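Local coordinates for Lmo1340 protein (Listeria monocytogenes, PDB 4NLM) that is of unknown function but is a surface protein, probably a lipoprotein, built around a YqgU-like six-bladed beta-propeller domain, at residues 45-59 against 62-76. Residues are numbered along the deposited sequence; the frame is centred on the assembly and turned at random.
Sequences KEFQRVVGWLSKDSV and QTKKSGVTYFEELNI
Two backbone amides grip Gln62 O: Gln48 N at 2.9 Å and Arg49 N at 3.2 Å, reaching it from the same face of its carbonyl plane. This is a classic beta bulge, set in the antiparallel, four-stranded sheet that makes one blade of the propeller; strands 47-55, 58-65 and 68-75 follow one another as up-and-down hairpins. Gln62 N answers to Arg49 O, and before the bulge Lys64 N donates to Glu46 O. That oxygen has a second donor, Gln48 NE2, which comes from above the carbonyl plane; a bend at chi2 (-61°) folds the Gln48 side chain back to it, laying the amide over Lys64 CB. Gln62 runs extended alongside Arg49, the amide turned 61° from the guanidinium plane. Its OE1 takes a 2.7 Å bond from a water that is also weakly held by Arg49 NE, while Val51 CG2 packs near the same oxygen and Val94 of strand 90-96, in the next blade, touches the side chain too.

At the other end, Val59 and Leu74 exchange both backbone bonds, and Val59 CG2 rests 3.9 Å from Leu74 CB. Ile76 N donates to Asp57 O in a nearly straight bond (170°). Ile76 sets CG2 against Val59 CG1 and brings CD1 to the edge of the Trp53 ring, whose NE1 is tied to Leu327 O. A water joins Asp57 OD2 to Asn75 ND2; Asn75 OD1 accepts from the backbone of Tyr77 and Asn78. Glu73 stretches past Leu54 CD1 and forms a salt bridge through OE1 with Arg82, leaving OE2 to receive Ser58 OG on its anti lone pair at 2.6 Å.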
# COMPACT_ATOMS: atom_id res chain seq x y z
N LYS A 45 13.49 6.36 19.11
CA LYS A 45 12.71 7.57 18.88
C LYS A 45 13.12 8.31 17.60
O LYS A 45 12.34 9.09 17.05
CB LYS A 45 12.77 8.48 20.11
CG LYS A 45 12.00 7.91 21.30
CD LYS A 45 10.59 7.55 20.88
CE LYS A 45 9.85 6.78 21.97
NZ LYS A 45 8.51 6.34 21.49
N GLU A 46 14.32 8.01 17.12
CA GLU A 46 14.85 8.61 15.90
C GLU A 46 14.30 7.89 14.65
O GLU A 46 13.96 8.52 13.67
CB GLU A 46 16.36 8.55 15.91
CG GLU A 46 17.01 9.18 14.72
CD GLU A 46 18.52 9.29 14.80
OE1 GLU A 46 19.13 9.02 15.85
OE2 GLU A 46 19.09 9.68 13.75
N PHE A 47 14.21 6.57 14.70
CA PHE A 47 13.70 5.78 13.58
C PHE A 47 12.22 6.06 13.47
O PHE A 47 11.51 5.97 14.46
CB PHE A 47 13.93 4.30 13.87
CG PHE A 47 13.32 3.35 12.84
CD1 PHE A 47 13.56 3.49 11.47
CD2 PHE A 47 12.50 2.33 13.24
CE1 PHE A 47 13.01 2.63 10.57
CE2 PHE A 47 11.95 1.44 12.34
CZ PHE A 47 12.21 1.60 11.00
N GLN A 48 11.77 6.44 12.28
CA GLN A 48 10.35 6.63 12.02
C GLN A 48 9.81 5.36 11.36
O GLN A 48 8.96 4.66 11.88
CB GLN A 48 10.07 7.91 11.23
CG GLN A 48 10.64 9.14 11.90
CD GLN A 48 10.03 9.35 13.27
OE1 GLN A 48 8.81 9.41 13.41
NE2 GLN A 48 10.87 9.42 14.28
N ARG A 49 10.30 5.05 10.16
CA ARG A 49 9.93 3.82 9.49
C ARG A 49 10.77 3.60 8.25
O ARG A 49 11.45 4.50 7.78
CB ARG A 49 8.47 3.85 9.05
CG ARG A 49 8.18 4.90 7.97
CD ARG A 49 6.76 4.86 7.44
NE ARG A 49 5.80 5.21 8.47
CZ ARG A 49 5.06 4.34 9.16
NH1 ARG A 49 4.22 4.80 10.07
NH2 ARG A 49 5.11 3.03 8.94
N VAL A 50 10.75 2.36 7.75
CA VAL A 50 11.11 2.07 6.36
C VAL A 50 9.82 2.23 5.56
O VAL A 50 8.82 1.62 5.85
CB VAL A 50 11.70 0.68 6.21
CG1 VAL A 50 11.80 0.26 4.75
CG2 VAL A 50 13.08 0.65 6.87
N VAL A 51 9.87 3.09 4.52
CA VAL A 51 8.65 3.37 3.77
C VAL A 51 8.35 2.25 2.76
O VAL A 51 7.21 1.89 2.54
CB VAL A 51 8.82 4.71 3.03
CG1 VAL A 51 7.63 4.99 2.10
CG2 VAL A 51 9.00 5.83 4.03
N GLY A 52 9.40 1.70 2.17
CA GLY A 52 9.26 0.66 1.15
C GLY A 52 10.55 0.42 0.42
O GLY A 52 11.58 0.94 0.79
N TRP A 53 10.48 -0.38 -0.65
CA TRP A 53 11.63 -0.69 -1.47
C TRP A 53 11.93 0.43 -2.46
O TRP A 53 11.02 1.04 -3.03
CB TRP A 53 11.37 -1.94 -2.31
CG TRP A 53 11.19 -3.18 -1.47
CD1 TRP A 53 10.02 -3.81 -1.20
CD2 TRP A 53 12.21 -3.96 -0.90
NE1 TRP A 53 10.25 -4.94 -0.46
CE2 TRP A 53 11.59 -5.03 -0.22
CE3 TRP A 53 13.60 -3.85 -0.85
CZ2 TRP A 53 12.31 -6.01 0.45
CZ3 TRP A 53 14.30 -4.78 -0.15
CH2 TRP A 53 13.66 -5.86 0.49
N LEU A 54 13.22 0.65 -2.68
CA LEU A 54 13.68 1.51 -3.79
C LEU A 54 14.33 0.73 -4.92
O LEU A 54 14.38 1.22 -6.05
CB LEU A 54 14.65 2.57 -3.28
CG LEU A 54 14.06 3.60 -2.32
CD1 LEU A 54 15.14 4.54 -1.85
CD2 LEU A 54 12.92 4.35 -2.95
N SER A 55 14.81 -0.48 -4.61
CA SER A 55 15.45 -1.35 -5.59
C SER A 55 15.49 -2.73 -4.97
O SER A 55 15.09 -2.90 -3.83
CB SER A 55 16.87 -0.89 -5.88
OG SER A 55 17.79 -1.19 -4.85
N LYS A 56 16.05 -3.71 -5.67
CA LYS A 56 16.10 -5.06 -5.11
C LYS A 56 16.95 -5.13 -3.86
O LYS A 56 16.81 -6.06 -3.07
CB LYS A 56 16.57 -6.10 -6.12
CG LYS A 56 17.98 -5.92 -6.57
CD LYS A 56 18.36 -7.00 -7.57
CE LYS A 56 19.75 -6.77 -8.09
NZ LYS A 56 20.17 -7.87 -9.01
N ASP A 57 17.88 -4.19 -3.70
CA ASP A 57 18.75 -4.23 -2.53
C ASP A 57 18.73 -2.98 -1.69
O ASP A 57 19.65 -2.77 -0.89
CB ASP A 57 20.18 -4.61 -2.86
CG ASP A 57 20.84 -3.66 -3.79
OD1 ASP A 57 20.20 -2.71 -4.21
OD2 ASP A 57 22.02 -3.91 -4.16
N SER A 58 17.68 -2.17 -1.78
CA SER A 58 17.65 -0.95 -0.97
C SER A 58 16.25 -0.50 -0.66
O SER A 58 15.31 -0.83 -1.39
CB SER A 58 18.44 0.16 -1.63
OG SER A 58 17.77 0.58 -2.81
N VAL A 59 16.15 0.27 0.43
CA VAL A 59 14.88 0.73 0.93
C VAL A 59 14.95 2.23 1.20
O VAL A 59 16.03 2.81 1.29
CB VAL A 59 14.47 -0.00 2.22
CG1 VAL A 59 14.34 -1.48 1.92
CG2 VAL A 59 15.42 0.30 3.39
N GLN A 62 13.23 6.53 6.72
CA GLN A 62 12.77 7.80 7.31
C GLN A 62 13.15 7.84 8.78
O GLN A 62 12.79 6.97 9.57
CB GLN A 62 11.27 7.92 7.14
CG GLN A 62 10.70 9.25 7.63
CD GLN A 62 9.21 9.27 7.58
OE1 GLN A 62 8.60 8.59 6.74
NE2 GLN A 62 8.59 10.09 8.42
N THR A 63 13.90 8.88 9.13
CA THR A 63 14.33 9.13 10.51
C THR A 63 14.08 10.61 10.81
O THR A 63 13.81 11.41 9.90
CB THR A 63 15.82 8.83 10.70
OG1 THR A 63 16.62 9.64 9.82
CG2 THR A 63 16.15 7.36 10.48
N LYS A 64 14.15 10.97 12.08
CA LYS A 64 13.91 12.36 12.50
C LYS A 64 14.77 12.70 13.69
O LYS A 64 14.85 11.94 14.67
CB LYS A 64 12.43 12.58 12.86
CG LYS A 64 12.10 14.04 13.19
CD LYS A 64 10.63 14.25 13.46
CE LYS A 64 10.36 15.69 13.87
NZ LYS A 64 8.95 15.88 14.31
N LYS A 65 15.40 13.86 13.61
CA LYS A 65 16.26 14.35 14.67
C LYS A 65 16.28 15.86 14.68
O LYS A 65 16.39 16.50 13.63
CB LYS A 65 17.67 13.81 14.50
CG LYS A 65 18.64 14.32 15.55
CD LYS A 65 20.03 13.76 15.33
CE LYS A 65 21.06 14.35 16.27
NZ LYS A 65 22.43 13.85 15.96
N SER A 66 16.17 16.43 15.87
CA SER A 66 16.19 17.87 16.02
C SER A 66 15.18 18.56 15.10
O SER A 66 15.46 19.63 14.56
CB SER A 66 17.60 18.39 15.77
OG SER A 66 18.42 18.00 16.84
N GLY A 67 14.01 17.96 14.95
CA GLY A 67 12.94 18.54 14.14
C GLY A 67 13.05 18.37 12.66
O GLY A 67 12.19 18.82 11.93
N VAL A 68 14.11 17.72 12.22
CA VAL A 68 14.31 17.52 10.82
C VAL A 68 14.06 16.05 10.46
O VAL A 68 14.62 15.16 11.09
CB VAL A 68 15.75 17.87 10.41
CG1 VAL A 68 15.93 17.67 8.92
CG2 VAL A 68 16.06 19.32 10.76
N THR A 69 13.18 15.81 9.48
CA THR A 69 12.95 14.47 8.98
C THR A 69 13.90 14.26 7.82
O THR A 69 13.96 15.09 6.89
CB THR A 69 11.50 14.27 8.54
OG1 THR A 69 10.62 14.37 9.66
CG2 THR A 69 11.31 12.91 7.92
N TYR A 70 14.59 13.13 7.87
CA TYR A 70 15.52 12.73 6.84
C TYR A 70 15.03 11.52 6.07
O TYR A 70 14.57 10.55 6.66
CB TYR A 70 16.90 12.41 7.43
CG TYR A 70 17.55 13.59 8.12
CD1 TYR A 70 17.34 13.84 9.46
CD2 TYR A 70 18.37 14.44 7.42
CE1 TYR A 70 17.92 14.92 10.09
CE2 TYR A 70 18.95 15.55 8.05
CZ TYR A 70 18.73 15.76 9.39
OH TYR A 70 19.30 16.86 10.00
N PHE A 71 15.17 11.57 4.75
CA PHE A 71 14.88 10.45 3.86
C PHE A 71 16.19 10.02 3.23
O PHE A 71 16.91 10.83 2.66
CB PHE A 71 13.84 10.83 2.80
CG PHE A 71 12.50 11.10 3.39
CD1 PHE A 71 11.66 10.06 3.69
CD2 PHE A 71 12.09 12.39 3.67
CE1 PHE A 71 10.44 10.28 4.25
CE2 PHE A 71 10.86 12.62 4.25
CZ PHE A 71 10.04 11.56 4.55
N GLU A 72 16.48 8.73 3.36
CA GLU A 72 17.70 8.14 2.84
C GLU A 72 17.42 6.84 2.09
O GLU A 72 16.46 6.13 2.41
CB GLU A 72 18.66 7.81 4.00
CG GLU A 72 19.19 9.01 4.78
CD GLU A 72 19.92 8.61 6.05
OE1 GLU A 72 19.29 7.93 6.86
OE2 GLU A 72 21.08 9.00 6.22
N GLU A 73 18.30 6.53 1.13
CA GLU A 73 18.32 5.19 0.56
C GLU A 73 19.27 4.37 1.42
O GLU A 73 20.39 4.78 1.62
CB GLU A 73 18.76 5.22 -0.89
CG GLU A 73 18.81 3.84 -1.54
CD GLU A 73 18.99 3.90 -3.01
OE1 GLU A 73 19.48 4.94 -3.47
OE2 GLU A 73 18.68 2.90 -3.70
N LEU A 74 18.82 3.21 1.89
CA LEU A 74 19.60 2.31 2.73
C LEU A 74 19.79 0.99 2.01
O LEU A 74 18.82 0.36 1.65
CB LEU A 74 18.86 2.07 4.04
CG LEU A 74 19.47 0.96 4.92
CD1 LEU A 74 20.85 1.32 5.44
CD2 LEU A 74 18.53 0.63 6.06
N ASN A 75 21.05 0.61 1.81
CA ASN A 75 21.34 -0.68 1.18
C ASN A 75 21.15 -1.78 2.23
O ASN A 75 21.66 -1.65 3.33
CB ASN A 75 22.78 -0.68 0.65
CG ASN A 75 23.12 -1.93 -0.12
OD1 ASN A 75 23.28 -3.01 0.45
ND2 ASN A 75 23.24 -1.80 -1.42
N ILE A 76 20.42 -2.83 1.88
CA ILE A 76 20.07 -3.89 2.84
C ILE A 76 21.18 -4.88 3.13
O ILE A 76 21.05 -5.66 4.08
CB ILE A 76 18.81 -4.66 2.40
CG1 ILE A 76 19.12 -5.58 1.20
CG2 ILE A 76 17.65 -3.72 2.08
CD1 ILE A 76 17.92 -6.36 0.70
O HOH W 1 12.52 11.86 16.52
O HOH W 2 18.09 11.25 11.74
O HOH W 3 5.96 8.14 6.92
O HOH W 4 24.21 -4.20 -3.09